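Local coordinates for protein N-glycosylase/DNA lyase (Methanocaldococcus jannaschii, PDB 3FHF) that belongs to the DNA glycosylase/lyase enzymes of the helix-hairpin-helix clan and folds as a single, mainly helical chain without strands, at residues Lys28-Gln31 with Glu32-Ser35; Arg155-Leu158 with Arg159-Tyr162; His90-Tyr93 with Arg94-Ala97. All blocks are in the same frame, centred on the assembly; numbering follows the deposited sequence.

Contact 1 (Lys28-Gln31 with Glu32-Ser35); sequences KRIQ and EFKS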
loop_
_atom_site.group_PDB
_atom_site.type_symbol
_atom_site.label_atom_id
_atom_site.label_comp_id
_atom_site.label_asym_id
_atom_site.label_seq_id
_atom_site.Cartn_x
_atom_site.Cartn_y
_atom_site.Cartn_z
ATOM N N LYS A 28 10.146 -6.560 11.443
ATOM C CA LYS A 28 10.779 -7.436 10.461
ATOM C C LYS A 28 10.176 -7.207 9.074
ATOM O O LYS A 28 10.886 -7.183 8.073
ATOM C CB LYS A 28 10.597 -8.902 10.846
ATOM C CG LYS A 28 11.213 -9.898 9.856
ATOM C CD LYS A 28 12.718 -9.696 9.731
ATOM C CE LYS A 28 13.387 -10.842 8.972
ATOM N NZ LYS A 28 12.904 -11.020 7.571
ATOM N N ARG A 29 8.857 -7.070 9.017
ATOM C CA ARG A 29 8.181 -6.830 7.747
ATOM C C ARG A 29 8.656 -5.490 7.179
ATOM O O ARG A 29 8.900 -5.357 5.975
ATOM C CB ARG A 29 6.657 -6.804 7.946
ATOM C CG ARG A 29 5.859 -6.685 6.647
ATOM C CD ARG A 29 5.892 -7.971 5.815
ATOM N NE ARG A 29 5.164 -9.058 6.471
ATOM C CZ ARG A 29 5.727 -9.954 7.278
ATOM N NH1 ARG A 29 7.030 -9.907 7.524
ATOM N NH2 ARG A 29 4.984 -10.885 7.864
ATOM N N ILE A 30 8.780 -4.495 8.051
ATOM C CA ILE A 30 9.237 -3.170 7.636
ATOM C C ILE A 30 10.655 -3.288 7.059
ATOM O O ILE A 30 10.973 -2.699 6.024
ATOM C CB ILE A 30 9.242 -2.180 8.830
ATOM C CG1 ILE A 30 7.794 -1.830 9.228
ATOM C CG2 ILE A 30 10.005 -0.907 8.469
ATOM C CD1 ILE A 30 6.997 -1.122 8.147
ATOM N N GLN A 31 11.503 -4.058 7.732
ATOM C CA GLN A 31 12.863 -4.242 7.251
ATOM C C GLN A 31 12.866 -4.901 5.880
ATOM O O GLN A 31 13.695 -4.578 5.035
ATOM C CB GLN A 31 13.684 -5.069 8.249
ATOM C CG GLN A 31 14.090 -4.265 9.466
ATOM C CD GLN A 31 14.578 -2.867 9.097
ATOM O OE1 GLN A 31 13.852 -1.881 9.243
ATOM N NE2 GLN A 31 15.808 -2.780 8.605
ATOM N N GLU A 32 11.938 -5.820 5.652
ATOM C CA GLU A 32 11.857 -6.477 4.353
ATOM C C GLU A 32 11.534 -5.441 3.265
ATOM O O GLU A 32 12.053 -5.528 2.152
ATOM C CB GLU A 32 10.812 -7.598 4.392
ATOM C CG GLU A 32 11.112 -8.615 5.498
ATOM C CD GLU A 32 10.111 -9.759 5.585
ATOM O OE1 GLU A 32 8.966 -9.600 5.123
ATOM O OE2 GLU A 32 10.477 -10.822 6.137
ATOM N N PHE A 33 10.689 -4.459 3.580
ATOM C CA PHE A 33 10.362 -3.414 2.599
ATOM C C PHE A 33 11.623 -2.596 2.322
ATOM O O PHE A 33 11.927 -2.269 1.178
ATOM C CB PHE A 33 9.276 -2.461 3.125
ATOM C CG PHE A 33 7.961 -3.130 3.437
ATOM C CD1 PHE A 33 7.546 -4.247 2.732
ATOM C CD2 PHE A 33 7.123 -2.612 4.423
ATOM C CE1 PHE A 33 6.316 -4.847 2.997
ATOM C CE2 PHE A 33 5.884 -3.205 4.701
ATOM C CZ PHE A 33 5.482 -4.321 3.990
ATOM N N LYS A 34 12.352 -2.266 3.384
ATOM C CA LYS A 34 13.579 -1.486 3.271
ATOM C C LYS A 34 14.641 -2.187 2.436
ATOM O O LYS A 34 15.481 -1.528 1.816
ATOM C CB LYS A 34 14.159 -1.194 4.655
ATOM C CG LYS A 34 13.357 -0.220 5.491
ATOM C CD LYS A 34 13.492 1.196 4.973
ATOM C CE LYS A 34 12.730 2.172 5.850
ATOM N NZ LYS A 34 13.010 3.572 5.442
ATOM N N SER A 35 14.620 -3.513 2.430
ATOM C CA SER A 35 15.610 -4.261 1.668
ATOM C C SER A 35 15.500 -4.011 0.157
ATOM O O SER A 35 16.429 -4.304 -0.594
ATOM C CB SER A 35 15.512 -5.764 1.974
ATOM O OG SER A 35 14.411 -6.379 1.323
#
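Two basic side chains, K28 and R29, reach forward along the helix and share the carboxylate of E32, one oxygen each, in a small salt-bridge network. K28 gives the shorter link, NZ to E32 OE2 at 2.8 Å, on the anti lone pair, away from the other oxygen; bends at chi2 and chi4 bring the ammonium round to it. R29 NH1 meets E32 OE1 at 3.1 Å, a weak bond with an N-H...O angle of 123°; the guanidinium and carboxylate planes are 18° apart. The stronger polar partner of R29 lies outside, V212 O at NH2; NE adds a weak bond to L213 O.

The apolar side is built round F33. Its CG stands beside the backbone N (chi1 -61°), which lays the ring back over the preceding turn. R29 O sits 3.4 Å above the ring plane, over its centre, while R29 CG rests against F33 CZ at 3.6 Å. I30 CD1 adds a looser touch to F33 CD2 at 4.0 Å. R29, I30 and F33 all lean on L202 of helix 197-209, and F33 also meets R143 and N144 of helix 135-144.

Four i to i+4 backbone bonds bind the turns, from E32 N to K28 O through to S35 N to Q31 O. Near the end of the helix S35 folds its own OG back onto E32 O, 2.6 Å away, and K34 sends its ammonium off to D148 and G146 O.

Charged i to i+3 and i to i+4 pairs on one flank, with a buried isoleucine and phenylalanine on another, are the mark of an amphipathic alpha helix, here helix 22-34 of an all-helical glycosylase fold.

Contact 2 (Arg155-Leu158 with Arg159-Tyr162); sequences RHIL and RELY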
loop_
_atom_site.group_PDB
_atom_site.type_symbol
_atom_site.label_atom_id
_atom_site.label_comp_id
_atom_site.label_asym_id
_atom_site.label_seq_id
_atom_site.Cartn_x
_atom_site.Cartn_y
_atom_site.Cartn_z
ATOM N N ARG A 155 -10.485 1.585 1.937
ATOM C CA ARG A 155 -11.878 1.728 2.339
ATOM C C ARG A 155 -12.149 1.339 3.792
ATOM O O ARG A 155 -13.148 1.760 4.371
ATOM C CB ARG A 155 -12.779 0.900 1.409
ATOM C CG ARG A 155 -12.597 -0.616 1.497
ATOM C CD ARG A 155 -13.520 -1.328 0.498
ATOM N NE ARG A 155 -13.517 -2.785 0.644
ATOM C CZ ARG A 155 -12.460 -3.566 0.430
ATOM N NH1 ARG A 155 -11.302 -3.041 0.056
ATOM N NH2 ARG A 155 -12.564 -4.880 0.590
ATOM N N HIS A 156 -11.271 0.539 4.389
ATOM C CA HIS A 156 -11.487 0.128 5.770
ATOM C C HIS A 156 -11.065 1.219 6.745
ATOM O O HIS A 156 -11.775 1.503 7.713
ATOM C CB HIS A 156 -10.747 -1.182 6.055
ATOM C CG HIS A 156 -11.120 -2.284 5.114
ATOM N ND1 HIS A 156 -12.395 -2.802 5.048
ATOM C CD2 HIS A 156 -10.416 -2.891 4.128
ATOM C CE1 HIS A 156 -12.463 -3.675 4.059
ATOM N NE2 HIS A 156 -11.277 -3.748 3.484
ATOM N N ILE A 157 -9.918 1.845 6.497
ATOM C CA ILE A 157 -9.488 2.906 7.391
ATOM C C ILE A 157 -10.446 4.088 7.239
ATOM O O ILE A 157 -10.724 4.782 8.207
ATOM C CB ILE A 157 -8.035 3.363 7.098
ATOM C CG1 ILE A 157 -7.590 4.384 8.148
ATOM C CG2 ILE A 157 -7.945 3.987 5.725
ATOM C CD1 ILE A 157 -7.637 3.868 9.570
ATOM N N LEU A 158 -10.960 4.309 6.028
ATOM C CA LEU A 158 -11.892 5.416 5.811
ATOM C C LEU A 158 -13.149 5.207 6.645
ATOM O O LEU A 158 -13.680 6.152 7.227
ATOM C CB LEU A 158 -12.252 5.558 4.325
ATOM C CG LEU A 158 -11.134 6.105 3.433
ATOM C CD1 LEU A 158 -11.590 6.136 1.980
ATOM C CD2 LEU A 158 -10.744 7.498 3.910
ATOM N N ARG A 159 -13.624 3.972 6.719
ATOM C CA ARG A 159 -14.806 3.698 7.519
ATOM C C ARG A 159 -14.512 3.903 9.002
ATOM O O ARG A 159 -15.340 4.447 9.732
ATOM C CB ARG A 159 -15.306 2.271 7.298
ATOM C CG ARG A 159 -16.436 1.883 8.248
ATOM C CD ARG A 159 -17.117 0.596 7.822
ATOM N NE ARG A 159 -17.879 0.768 6.585
ATOM C CZ ARG A 159 -19.029 1.432 6.491
ATOM N NH1 ARG A 159 -19.572 2.001 7.563
ATOM N NH2 ARG A 159 -19.645 1.524 5.318
ATOM N N GLU A 160 -13.337 3.466 9.446
ATOM C CA GLU A 160 -12.978 3.611 10.851
ATOM C C GLU A 160 -12.843 5.085 11.205
ATOM O O GLU A 160 -13.319 5.517 12.256
ATOM C CB GLU A 160 -11.683 2.836 11.150
ATOM C CG GLU A 160 -11.774 1.376 10.702
ATOM C CD GLU A 160 -10.554 0.538 11.051
ATOM O OE1 GLU A 160 -9.423 1.066 11.031
ATOM O OE2 GLU A 160 -10.734 -0.668 11.325
ATOM N N LEU A 161 -12.219 5.858 10.317
ATOM C CA LEU A 161 -12.043 7.293 10.534
ATOM C C LEU A 161 -13.398 8.000 10.608
ATOM O O LEU A 161 -13.621 8.859 11.463
ATOM C CB LEU A 161 -11.202 7.902 9.404
ATOM C CG LEU A 161 -9.689 7.603 9.423
ATOM C CD1 LEU A 161 -9.053 8.027 8.117
ATOM C CD2 LEU A 161 -9.035 8.331 10.586
ATOM N N TYR A 162 -14.300 7.636 9.704
ATOM C CA TYR A 162 -15.630 8.235 9.667
ATOM C C TYR A 162 -16.438 7.887 10.912
ATOM O O TYR A 162 -17.041 8.756 11.536
ATOM C CB TYR A 162 -16.379 7.752 8.420
ATOM C CG TYR A 162 -17.885 7.918 8.491
ATOM C CD1 TYR A 162 -18.471 9.182 8.502
ATOM C CD2 TYR A 162 -18.722 6.801 8.542
ATOM C CE1 TYR A 162 -19.857 9.333 8.559
ATOM C CE2 TYR A 162 -20.114 6.938 8.598
ATOM C CZ TYR A 162 -20.672 8.206 8.605
ATOM O OH TYR A 162 -22.042 8.343 8.645
#
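R159 opens the second turn by bonding its backbone N to R155 O at 3.3 Å, the longest of the four backbone bonds. Its CB lies close to the carbonyl oxygens of R155 and H156; the rest of the side chain leads away, bends at chi3 and forms a salt bridge through NH1 with E163, one turn further on.

E160 follows with a shorter bond, N to H156 O. Its side chain leans back over the same acceptor: CG is 3.0 Å from H156 O, a tight approach that comes from CG standing beside the backbone N (chi1 -53°). The extended chain then carries OE1 to within 3.6 Å of I157 CD1, the two side chains crossing at about a right angle. E160 OE1 is held in a salt bridge by R208 of helix 197-209.

L161 takes the shortest of the four backbone bonds, N to I157 O at 2.8 Å. Its CG lies 3.2 Å from that oxygen, and its CD1 meets I157 CG1 at 3.9 Å. The isoleucine branch can reach it because CG1 points anti to its backbone N (chi1 -175°), alongside the carbonyl carbon. D154 OD2, just before the helix, accepts a hydrogen bond from I157 N. I157 also packs on I204 of helix 197-209, whereas L158 and L161 both rest on I182 of helix 176-192.

Y162 completes the run: its N bonds to L158 O, and its side chain swings off to I170 in a neighbouring loop.

All this is regular alpha-helical geometry, four successive i to i+4 bonds in a short amphipathic helix. Helix 155-163 presents aliphatic side chains to two later helices and follows helices 119-129 and 135-144, which with the hairpin between them probably make the helix-hairpin-helix motif that gives the clan its name.

Contact 3 (His90-Tyr93 with Arg94-Ala97); sequences HRFY and RKRA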
loop_
_atom_site.group_PDB
_atom_site.type_symbol
_atom_site.label_atom_id
_atom_site.label_comp_id
_atom_site.label_asym_id
_atom_site.label_seq_id
_atom_site.Cartn_x
_atom_site.Cartn_y
_atom_site.Cartn_z
ATOM N N HIS A 90 -8.447 -13.785 -10.287
ATOM C CA HIS A 90 -8.726 -12.355 -10.324
ATOM C C HIS A 90 -9.920 -12.042 -11.219
ATOM O O HIS A 90 -9.947 -12.415 -12.392
ATOM C CB HIS A 90 -7.501 -11.573 -10.803
ATOM C CG HIS A 90 -7.452 -10.167 -10.287
ATOM N ND1 HIS A 90 -8.439 -9.241 -10.551
ATOM C CD2 HIS A 90 -6.552 -9.540 -9.491
ATOM C CE1 HIS A 90 -8.150 -8.106 -9.939
ATOM N NE2 HIS A 90 -7.009 -8.261 -9.290
ATOM N N ARG A 91 -10.902 -11.345 -10.658
ATOM C CA ARG A 91 -12.108 -10.992 -11.397
ATOM C C ARG A 91 -11.893 -9.918 -12.458
ATOM O O ARG A 91 -12.641 -9.849 -13.428
ATOM C CB ARG A 91 -13.200 -10.539 -10.428
ATOM C CG ARG A 91 -13.652 -11.616 -9.459
ATOM C CD ARG A 91 -14.677 -11.059 -8.491
ATOM N NE ARG A 91 -14.108 -9.988 -7.679
ATOM C CZ ARG A 91 -14.822 -9.147 -6.937
ATOM N NH1 ARG A 91 -16.143 -9.247 -6.906
ATOM N NH2 ARG A 91 -14.212 -8.208 -6.224
ATOM N N PHE A 92 -10.878 -9.077 -12.279
ATOM C CA PHE A 92 -10.604 -8.024 -13.253
ATOM C C PHE A 92 -9.374 -8.332 -14.098
ATOM O O PHE A 92 -8.628 -7.426 -14.477
ATOM C CB PHE A 92 -10.419 -6.676 -12.548
ATOM C CG PHE A 92 -11.643 -6.205 -11.814
ATOM C CD1 PHE A 92 -11.976 -6.733 -10.572
ATOM C CD2 PHE A 92 -12.490 -5.258 -12.387
ATOM C CE1 PHE A 92 -13.137 -6.329 -9.909
ATOM C CE2 PHE A 92 -13.654 -4.848 -11.734
ATOM C CZ PHE A 92 -13.977 -5.386 -10.493
ATOM N N TYR A 93 -9.183 -9.610 -14.410
ATOM C CA TYR A 93 -8.037 -10.048 -15.197
ATOM C C TYR A 93 -7.785 -9.234 -16.462
ATOM O O TYR A 93 -6.637 -8.939 -16.794
ATOM C CB TYR A 93 -8.173 -11.534 -15.564
ATOM C CG TYR A 93 -9.429 -11.899 -16.339
ATOM C CD1 TYR A 93 -10.678 -11.931 -15.717
ATOM C CD2 TYR A 93 -9.359 -12.238 -17.692
ATOM C CE1 TYR A 93 -11.829 -12.296 -16.420
ATOM C CE2 TYR A 93 -10.503 -12.604 -18.405
ATOM C CZ TYR A 93 -11.731 -12.630 -17.763
ATOM O OH TYR A 93 -12.858 -12.993 -18.465
ATOM N N ARG A 94 -8.849 -8.865 -17.162
ATOM C CA ARG A 94 -8.713 -8.098 -18.394
ATOM C C ARG A 94 -8.087 -6.714 -18.182
ATOM O O ARG A 94 -7.062 -6.394 -18.787
ATOM C CB ARG A 94 -10.079 -7.966 -19.072
ATOM C CG ARG A 94 -10.049 -7.278 -20.427
ATOM C CD ARG A 94 -11.396 -7.416 -21.126
ATOM N NE ARG A 94 -12.501 -6.989 -20.270
ATOM C CZ ARG A 94 -12.677 -5.741 -19.842
ATOM N NH1 ARG A 94 -11.822 -4.789 -20.194
ATOM N NH2 ARG A 94 -13.707 -5.446 -19.057
ATOM N N LYS A 95 -8.699 -5.896 -17.330
ATOM C CA LYS A 95 -8.179 -4.555 -17.056
ATOM C C LYS A 95 -6.777 -4.564 -16.445
ATOM O O LYS A 95 -5.902 -3.807 -16.872
ATOM C CB LYS A 95 -9.109 -3.798 -16.106
ATOM C CG LYS A 95 -10.396 -3.290 -16.723
ATOM C CD LYS A 95 -11.186 -2.506 -15.685
ATOM C CE LYS A 95 -12.510 -2.015 -16.233
ATOM N NZ LYS A 95 -13.273 -1.274 -15.190
ATOM N N ARG A 96 -6.568 -5.414 -15.441
ATOM C CA ARG A 96 -5.273 -5.485 -14.775
ATOM C C ARG A 96 -4.158 -5.922 -15.719
ATOM O O ARG A 96 -3.038 -5.414 -15.643
ATOM C CB ARG A 96 -5.349 -6.419 -13.561
ATOM C CG ARG A 96 -6.439 -6.042 -12.560
ATOM C CD ARG A 96 -6.357 -4.567 -12.142
ATOM N NE ARG A 96 -7.588 -4.132 -11.483
ATOM C CZ ARG A 96 -7.917 -4.423 -10.229
ATOM N NH1 ARG A 96 -7.098 -5.142 -9.472
ATOM N NH2 ARG A 96 -9.088 -4.030 -9.741
ATOM N N ALA A 97 -4.463 -6.857 -16.613
ATOM C CA ALA A 97 -3.474 -7.334 -17.576
ATOM C C ALA A 97 -3.047 -6.183 -18.490
ATOM O O ALA A 97 -1.876 -6.069 -18.866
ATOM C CB ALA A 97 -4.059 -8.475 -18.408
#
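F92 and R96 meet where a type I beta turn, H90 to Y93, runs into helix 93-103 with F92 at the N-cap position. The backbone joins them first: R96 N bonds to F92 O at 3.0 Å, the first i to i+4 bond of the helix. R96 then doubles back over the turn, its chain bent at chi2 (-52°). This lays the guanidinium nearly parallel to the F92 ring, the planes 11° apart, with NH2 3.9 Å from F92 CG. F92 CB sits 3.7 Å over one face of the guanidinium, towards its rim.

On the way R96 CG passes off-centre over the H90 ring, a CH-pi contact of 4.2 Å to the centroid. NH1 comes close to H90 NE2, but the two do not bond to each other: NH1 goes to A55 O and NE2 to L53 O. H90 also stacks on F57, so the start of the helix is fastened to the end of helix 41-54 and the loop beyond it.

Y93 leaves in another direction. Its O accepts the bond from A97 N at 3.0 Å, and its side chain packs on E82, L85 and K86 of helix 78-87. Holding the turn itself is H90 ND1, which accepts a hydrogen bond from F92 N at 3.0 Å, the donor only 4° out of the imidazole plane.

In the fold
From the N terminus, contact 1 comes first, in the last turns of helix 22-34; contact 3 follows where the connection after helix 78-87 turns into helix 93-103; contact 2 lies in helix 155-163. All are local and in series, so none nests in or crosses another, and only contact 3 closes a turn. Contacts 1 and 2 lie on opposite sides of the chain's centre, their centres about 26 Å apart, yet both lean on helix 197-209, which bridges them. Contact 3 ties instead to helices 41-54 and 78-87; its nearest atoms are about 8 Å from those of contact 2, without touching.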